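PDB 5ZRD: tyrosinase from Burkholderia thailandensis, which catalyses, as a copper-dependent tyrosinase, the hydroxylation of monophenols to catechols and probably their onward oxidation to quinones at a paired copper centre. Local coordinates for residues I75-G80 against C478-D483; A259-S264 against N345-N350; G290-G295 against T456-L461. One frame throughout, in Å; residues are numbered along the deposited sequence.

Interaction 1: residues I75-G80 against C478-D483; sequences IYPYWG and CLTHLD
P77 and T480 mark the closest approach of the two backbones, with CA atoms 6.1 Å apart. Neither segment is a regular strand. I75 to W79 run in an extended course. C478 and T480 are extended as well, but L479 between them bends the chain. The two backbones come together near their first halves and part afterwards. No backbone hydrogen bond joins them.

Two small side-chain contacts bridge the gap. T480 lies against the proline ring of P77. Its OG1 sits 3.6 Å from P77 CB, and its methyl CG2 is 3.8 Å from that same CB and also reaches CG. The hydroxyl is already engaged. T480 OG1 donates to L479 O at 2.6 Å, with a bent C=O...donor angle of 108°. The second contact is between I75 and C478. The chain of I75 turns CG1 anti to its N (chi1 -168°), and this leaves the CG2 branch to meet C478 SG at 4.0 Å. C478 can form a disulfide with C475 in this protein, but that bond is absent here.

Y76 OH bonds to D74 O of a neighbouring subunit. W79 NE1 makes a weak hydrogen bond to the carbonyl of the copper ligand H57. The side chain of P77 is about 12 Å from that of H85, another copper ligand.

The contact is thus van der Waals packing without a polar link. Only 163 Å² is buried, and C478 to L482 are poorly ordered, which is consistent with a loosely held loop.

Interaction 2: residues A259-S264 against N345-N350; sequences ASVWNS and NYPGTN
Y346 and P347 lean on V261 and W262 of helix 256-265 through apolar and van der Waals contacts, and no hydrogen bond crosses between the segments. The Y346 side chain leaves with CG roughly anti to its N (chi1 -154°), which sends the ring toward the helix. Its hydroxyl ends over the backbone of W262, with Y346 OH 3.1 Å from W262 CA. The same oxygen is 3.5 Å from W262 CE3. The Y346 and W262 side chains run at about a right angle to each other. W262 N is close to Y346 OH too, but the angle is too poor for a bond. Next to this, V261 CG2 packs on P347 CB at 3.7 Å, while V261 CG1 reaches P347 CG and the outer end of the Y346 ring.

A further packing contact lies within 345-350. P347 CD sits 3.4 Å above one face of the Y346 ring, offset toward its rim. The proline therefore backs the phenol while it touches V261.

Within 345-350, Y346 O accepts twice from T349, from T349 N at 2.9 Å and from T349 OG1 at 2.6 Å. Outside the two segments, P347 O accepts from S258 OG of the same helix. P347 also packs on P347 of a neighbouring subunit, so the region lies at a subunit interface.

Residues Y346 to T349 form a type II beta turn with the classic Pro-Gly pair at its centre. G348 has the positive phi usual at its third position, and the turn is docked on the side of a helix away from the copper site.

Interaction 3: residues G290-G295 against T456-L461; sequences GGDEIG and TREYYL
The carboxylates of E458 and D292 approach from opposite directions at the protein surface, with their planes turned 60° from each other. From E458 CA the bond to CB points toward the loop 290-295. Beyond CB the chain is extended (chi2 -173°), so CG carries the carboxylate straight out. On the way the side chain touches Y446. E458 CD comes 3.1 Å from D292 OD1. E458 OE1 is 2.7 Å from D292 OD1 and 2.8 Å from D292 OD2. These are close approaches of like-charged groups, and the exact placement of the two carboxylates is doubtful.

Strand 456-466 is an outermost strand of a mixed four-stranded sheet and pairs antiparallel with 441-450. The loop 290-295 leads into 295-297, the outermost strand on the other side. The contact sets this loop against the far outermost strand, with 441-450 and 502-509 between the two strands in the sheet order.

E458 OE2 is 2.8 Å from D292 OD1, but it also forms a salt bridge with R504 NH2. The same guanidinium gives NH1 to D292 O, so R504 holds the E458 carboxylate and the D292 backbone carbonyl. D292 CG is anti to its N (chi1 -166°), and this brings the aspartate to E458. So close a pair of acids, if placed correctly, would be expected to raise the pKa of at least one, and R504 probably offsets part of that effect.

From the N terminus, residues 75-80 come first and find their partner last. Residues 259-264 and then 290-295 follow. Residues 345-350 return to 259-264 and close interaction 2. Strand residues 456-461 return to 290-295 and close interaction 3. Interactions 2 and 3 thus cross along the chain. Residues 478-483 close interaction 1, whose long loop encloses the other two. Interaction 1 joins two loops, interaction 2 a helix and a turn, and interaction 3 an edge strand and the loop that leads into the opposite outermost strand. Interactions 1 and 2 both reach the second subunit, and their centres are 18 Å apart. Interaction 3 lies 31 Å and 29 Å from them, centre to centre.

Interaction 1: residues I75-G80 against C478-D483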
# COMPACT_ATOMS: atom_id res chain seq x y z
N ILE A 75 5.39 8.96 4.56
CA ILE A 75 4.05 9.54 4.82
C ILE A 75 4.20 11.07 4.89
O ILE A 75 5.27 11.60 5.20
CB ILE A 75 3.43 8.97 6.12
CG1 ILE A 75 1.95 9.31 6.25
CG2 ILE A 75 4.21 9.45 7.35
CD1 ILE A 75 1.21 8.52 7.34
N TYR A 76 3.09 11.74 4.64
CA TYR A 76 3.03 13.15 4.56
C TYR A 76 1.62 13.55 4.96
O TYR A 76 0.68 12.79 4.74
CB TYR A 76 3.38 13.64 3.15
CG TYR A 76 2.42 13.19 2.07
CD1 TYR A 76 1.23 13.86 1.84
CD2 TYR A 76 2.72 12.13 1.24
CE1 TYR A 76 0.35 13.47 0.84
CE2 TYR A 76 1.85 11.72 0.23
CZ TYR A 76 0.66 12.39 0.03
OH TYR A 76 -0.21 12.00 -0.96
N PRO A 77 1.49 14.71 5.60
CA PRO A 77 0.21 15.18 6.10
C PRO A 77 -0.69 15.64 4.96
O PRO A 77 -0.19 16.11 3.97
CB PRO A 77 0.57 16.38 6.99
CG PRO A 77 1.91 16.85 6.45
CD PRO A 77 2.60 15.59 5.97
N TYR A 78 -2.00 15.48 5.11
CA TYR A 78 -2.98 15.94 4.13
C TYR A 78 -4.26 16.32 4.89
O TYR A 78 -4.37 15.99 6.08
CB TYR A 78 -3.25 14.88 3.06
CG TYR A 78 -4.02 13.67 3.53
CD1 TYR A 78 -3.37 12.61 4.15
CD2 TYR A 78 -5.38 13.57 3.33
CE1 TYR A 78 -4.06 11.48 4.55
CE2 TYR A 78 -6.09 12.45 3.75
CZ TYR A 78 -5.43 11.40 4.36
OH TYR A 78 -6.13 10.31 4.79
N TRP A 79 -5.18 17.00 4.21
CA TRP A 79 -6.43 17.45 4.85
C TRP A 79 -7.64 16.88 4.11
O TRP A 79 -7.78 17.09 2.88
CB TRP A 79 -6.50 18.97 4.85
CG TRP A 79 -7.64 19.56 5.62
CD1 TRP A 79 -8.54 20.47 5.15
CD2 TRP A 79 -7.97 19.32 7.00
NE1 TRP A 79 -9.42 20.81 6.15
CE2 TRP A 79 -9.10 20.11 7.29
CE3 TRP A 79 -7.45 18.53 8.02
CZ2 TRP A 79 -9.68 20.14 8.57
CZ3 TRP A 79 -8.02 18.56 9.28
CH2 TRP A 79 -9.12 19.35 9.55
N GLY A 80 -8.51 16.20 4.89
CA GLY A 80 -9.70 15.55 4.36
C GLY A 80 -10.88 16.50 4.33
O GLY A 80 -12.00 16.10 3.99
N CYS A 478 5.46 8.04 13.79
CA CYS A 478 5.40 9.35 13.05
C CYS A 478 3.95 9.86 12.94
O CYS A 478 3.13 9.32 12.18
CB CYS A 478 5.99 9.26 11.64
SG CYS A 478 6.01 10.82 10.69
N LEU A 479 3.69 10.94 13.67
CA LEU A 479 2.43 11.68 13.59
C LEU A 479 2.46 12.59 12.35
O LEU A 479 1.77 12.32 11.37
CB LEU A 479 2.25 12.44 14.91
CG LEU A 479 0.81 12.69 15.35
CD1 LEU A 479 0.68 12.65 16.86
CD2 LEU A 479 0.29 14.00 14.78
N THR A 480 3.30 13.65 12.38
CA THR A 480 3.49 14.61 11.26
C THR A 480 4.62 15.59 11.64
O THR A 480 4.39 16.48 12.45
CB THR A 480 2.17 15.31 10.89
OG1 THR A 480 1.50 14.48 9.94
CG2 THR A 480 2.34 16.69 10.29
N HIS A 481 5.82 15.42 11.08
CA HIS A 481 7.02 16.17 11.54
C HIS A 481 7.05 17.60 10.97
O HIS A 481 6.86 17.79 9.76
CB HIS A 481 8.30 15.38 11.24
CG HIS A 481 8.61 14.36 12.29
ND1 HIS A 481 9.76 14.40 13.05
CD2 HIS A 481 7.91 13.29 12.72
CE1 HIS A 481 9.77 13.39 13.89
NE2 HIS A 481 8.64 12.69 13.71
N LEU A 482 7.33 18.58 11.84
CA LEU A 482 7.18 20.02 11.49
C LEU A 482 8.30 20.87 12.13
O LEU A 482 8.74 20.65 13.29
CB LEU A 482 5.78 20.50 11.92
CG LEU A 482 5.14 21.58 11.03
CD1 LEU A 482 4.70 21.02 9.67
CD2 LEU A 482 3.96 22.23 11.74
N ASP A 483 8.79 21.81 11.30
CA ASP A 483 9.61 22.96 11.70
C ASP A 483 8.83 23.83 12.68
O ASP A 483 7.79 24.40 12.33
CB ASP A 483 9.96 23.87 10.46
CG ASP A 483 11.37 23.58 9.84
OD1 ASP A 483 11.50 22.59 9.07
OD2 ASP A 483 12.33 24.38 10.07

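Interaction 2: residues A259-S264 against N345-N350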
# COMPACT_ATOMS: atom_id res chain seq x y z
N ALA A 259 4.02 34.23 5.55
CA ALA A 259 4.47 35.31 6.41
C ALA A 259 5.74 34.88 7.16
O ALA A 259 6.68 35.62 7.28
CB ALA A 259 3.33 35.70 7.34
N SER A 260 5.79 33.64 7.62
CA SER A 260 6.93 33.15 8.40
C SER A 260 8.21 33.24 7.57
O SER A 260 9.27 33.77 8.07
CB SER A 260 6.67 31.75 8.90
OG SER A 260 7.86 31.17 9.42
N VAL A 261 8.13 32.79 6.32
CA VAL A 261 9.30 32.76 5.46
C VAL A 261 9.68 34.21 5.10
O VAL A 261 10.89 34.59 5.10
CB VAL A 261 9.09 31.86 4.22
CG1 VAL A 261 10.29 31.89 3.27
CG2 VAL A 261 8.80 30.42 4.62
N TRP A 262 8.69 35.03 4.82
CA TRP A 262 8.94 36.47 4.60
C TRP A 262 9.67 37.06 5.82
O TRP A 262 10.62 37.84 5.67
CB TRP A 262 7.63 37.21 4.32
CG TRP A 262 7.81 38.67 3.98
CD1 TRP A 262 7.91 39.71 4.86
CD2 TRP A 262 7.91 39.23 2.67
NE1 TRP A 262 8.08 40.88 4.18
CE2 TRP A 262 8.06 40.62 2.83
CE3 TRP A 262 7.85 38.71 1.38
CZ2 TRP A 262 8.20 41.50 1.75
CZ3 TRP A 262 8.00 39.57 0.31
CH2 TRP A 262 8.15 40.94 0.49
N ASN A 263 9.19 36.75 7.01
CA ASN A 263 9.79 37.28 8.23
C ASN A 263 11.22 36.73 8.43
O ASN A 263 12.01 37.34 9.15
CB ASN A 263 8.88 37.00 9.42
CG ASN A 263 7.66 37.89 9.45
OD1 ASN A 263 7.62 38.95 8.82
ND2 ASN A 263 6.66 37.51 10.23
N SER A 264 11.57 35.58 7.84
CA SER A 264 12.95 35.06 8.00
C SER A 264 13.89 35.69 6.97
O SER A 264 15.08 35.52 7.11
CB SER A 264 13.02 33.54 7.94
OG SER A 264 12.33 32.91 9.03
N ASN A 345 5.45 30.10 -6.45
CA ASN A 345 6.29 29.08 -5.82
C ASN A 345 6.83 29.54 -4.47
O ASN A 345 7.75 28.88 -3.95
CB ASN A 345 7.41 28.59 -6.74
CG ASN A 345 6.90 27.69 -7.86
OD1 ASN A 345 6.12 26.79 -7.61
ND2 ASN A 345 7.37 27.88 -9.08
N TYR A 346 6.29 30.64 -3.94
CA TYR A 346 6.59 31.06 -2.59
C TYR A 346 5.97 30.07 -1.60
O TYR A 346 4.91 29.56 -1.83
CB TYR A 346 6.08 32.47 -2.31
CG TYR A 346 6.83 33.22 -1.23
CD1 TYR A 346 8.06 33.78 -1.49
CD2 TYR A 346 6.29 33.44 0.04
CE1 TYR A 346 8.74 34.52 -0.53
CE2 TYR A 346 6.98 34.13 1.02
CZ TYR A 346 8.23 34.67 0.73
OH TYR A 346 8.94 35.41 1.64
N PRO A 347 6.64 29.82 -0.47
CA PRO A 347 6.02 28.97 0.53
C PRO A 347 4.61 29.49 0.83
O PRO A 347 4.44 30.70 0.99
CB PRO A 347 6.96 29.05 1.73
CG PRO A 347 8.29 29.19 1.07
CD PRO A 347 7.98 30.20 -0.03
N GLY A 348 3.65 28.58 0.91
CA GLY A 348 2.22 28.96 1.00
C GLY A 348 1.49 28.77 -0.33
O GLY A 348 0.29 28.82 -0.35
N THR A 349 2.21 28.54 -1.42
CA THR A 349 1.56 28.39 -2.75
C THR A 349 1.59 26.93 -3.18
O THR A 349 1.31 26.67 -4.34
CB THR A 349 2.23 29.21 -3.85
OG1 THR A 349 3.58 28.79 -3.97
CG2 THR A 349 2.22 30.69 -3.60
N ASN A 350 1.88 26.01 -2.25
CA ASN A 350 1.84 24.61 -2.56
C ASN A 350 0.77 23.83 -1.76
O ASN A 350 0.52 24.01 -0.56
CB ASN A 350 3.19 23.96 -2.34
CG ASN A 350 3.35 22.84 -3.35
OD1 ASN A 350 3.66 23.09 -4.52
ND2 ASN A 350 3.01 21.63 -2.95

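Interaction 3: residues G290-G295 against T456-L461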
# COMPACT_ATOMS: atom_id res chain seq x y z
N GLY A 290 -4.05 33.03 29.64
CA GLY A 290 -3.19 32.50 30.69
C GLY A 290 -2.12 33.50 31.05
O GLY A 290 -2.34 34.72 30.93
N GLY A 291 -0.96 33.02 31.47
CA GLY A 291 0.11 33.92 31.84
C GLY A 291 1.49 33.30 31.68
O GLY A 291 1.85 32.69 30.64
N ASP A 292 2.22 33.41 32.80
CA ASP A 292 3.68 33.40 32.89
C ASP A 292 4.32 32.00 33.17
O ASP A 292 5.56 31.85 33.21
CB ASP A 292 4.00 34.38 34.02
CG ASP A 292 5.43 34.75 34.06
OD1 ASP A 292 6.20 34.30 33.20
OD2 ASP A 292 5.78 35.51 34.97
N GLU A 293 3.45 31.00 33.33
CA GLU A 293 3.80 29.60 33.68
C GLU A 293 4.80 29.02 32.66
O GLU A 293 5.05 29.60 31.59
CB GLU A 293 2.56 28.70 33.78
CG GLU A 293 1.27 29.27 33.22
CD GLU A 293 0.43 30.09 34.19
OE1 GLU A 293 0.19 29.62 35.31
OE2 GLU A 293 0.00 31.21 33.82
N ILE A 294 5.39 27.88 33.02
CA ILE A 294 6.41 27.21 32.20
C ILE A 294 5.70 26.53 31.02
O ILE A 294 6.17 26.57 29.88
CB ILE A 294 7.28 26.26 33.06
CG1 ILE A 294 8.22 27.02 34.01
CG2 ILE A 294 8.04 25.24 32.20
CD1 ILE A 294 9.43 27.67 33.35
N GLY A 295 4.55 25.93 31.31
CA GLY A 295 3.72 25.24 30.33
C GLY A 295 2.36 24.90 30.92
O GLY A 295 2.18 25.01 32.13
N THR A 456 15.51 39.91 39.01
CA THR A 456 15.07 39.46 37.66
C THR A 456 13.84 40.26 37.19
O THR A 456 12.84 40.32 37.89
CB THR A 456 14.83 37.94 37.63
OG1 THR A 456 16.09 37.33 37.91
CG2 THR A 456 14.33 37.40 36.31
N ARG A 457 13.96 40.90 36.02
CA ARG A 457 12.82 41.47 35.26
C ARG A 457 12.41 40.50 34.14
O ARG A 457 13.27 39.95 33.43
CB ARG A 457 13.20 42.80 34.62
CG ARG A 457 12.84 44.03 35.44
CD ARG A 457 13.69 45.20 34.98
NE ARG A 457 13.27 46.46 35.59
CZ ARG A 457 13.58 46.85 36.82
NH1 ARG A 457 14.35 46.09 37.59
NH2 ARG A 457 13.08 47.98 37.29
N GLU A 458 11.10 40.30 33.95
CA GLU A 458 10.59 39.50 32.84
C GLU A 458 9.92 40.36 31.75
O GLU A 458 9.03 41.16 32.03
CB GLU A 458 9.58 38.47 33.31
CG GLU A 458 9.67 37.20 32.50
CD GLU A 458 8.57 36.21 32.81
OE1 GLU A 458 7.39 36.67 32.96
OE2 GLU A 458 8.91 34.98 32.91
N TYR A 459 10.31 40.16 30.50
CA TYR A 459 9.62 40.85 29.42
C TYR A 459 8.76 39.84 28.64
O TYR A 459 9.25 38.77 28.24
CB TYR A 459 10.65 41.61 28.57
CG TYR A 459 11.34 42.72 29.32
CD1 TYR A 459 10.81 44.00 29.35
CD2 TYR A 459 12.51 42.48 30.02
CE1 TYR A 459 11.44 45.02 30.04
CE2 TYR A 459 13.14 43.48 30.75
CZ TYR A 459 12.61 44.76 30.74
OH TYR A 459 13.23 45.76 31.42
N TYR A 460 7.48 40.16 28.47
CA TYR A 460 6.59 39.34 27.67
C TYR A 460 6.71 39.80 26.22
O TYR A 460 6.41 40.93 25.95
CB TYR A 460 5.15 39.40 28.20
CG TYR A 460 4.19 38.60 27.36
CD1 TYR A 460 4.50 37.31 26.94
CD2 TYR A 460 3.00 39.16 26.90
CE1 TYR A 460 3.64 36.60 26.12
CE2 TYR A 460 2.12 38.45 26.11
CZ TYR A 460 2.45 37.17 25.70
OH TYR A 460 1.56 36.49 24.92
N LEU A 461 7.18 38.93 25.32
CA LEU A 461 7.44 39.35 23.90
C LEU A 461 6.23 39.09 22.98
O LEU A 461 6.18 39.63 21.89
CB LEU A 461 8.64 38.56 23.41
CG LEU A 461 9.89 38.67 24.30
CD1 LEU A 461 11.05 37.90 23.68
CD2 LEU A 461 10.27 40.12 24.52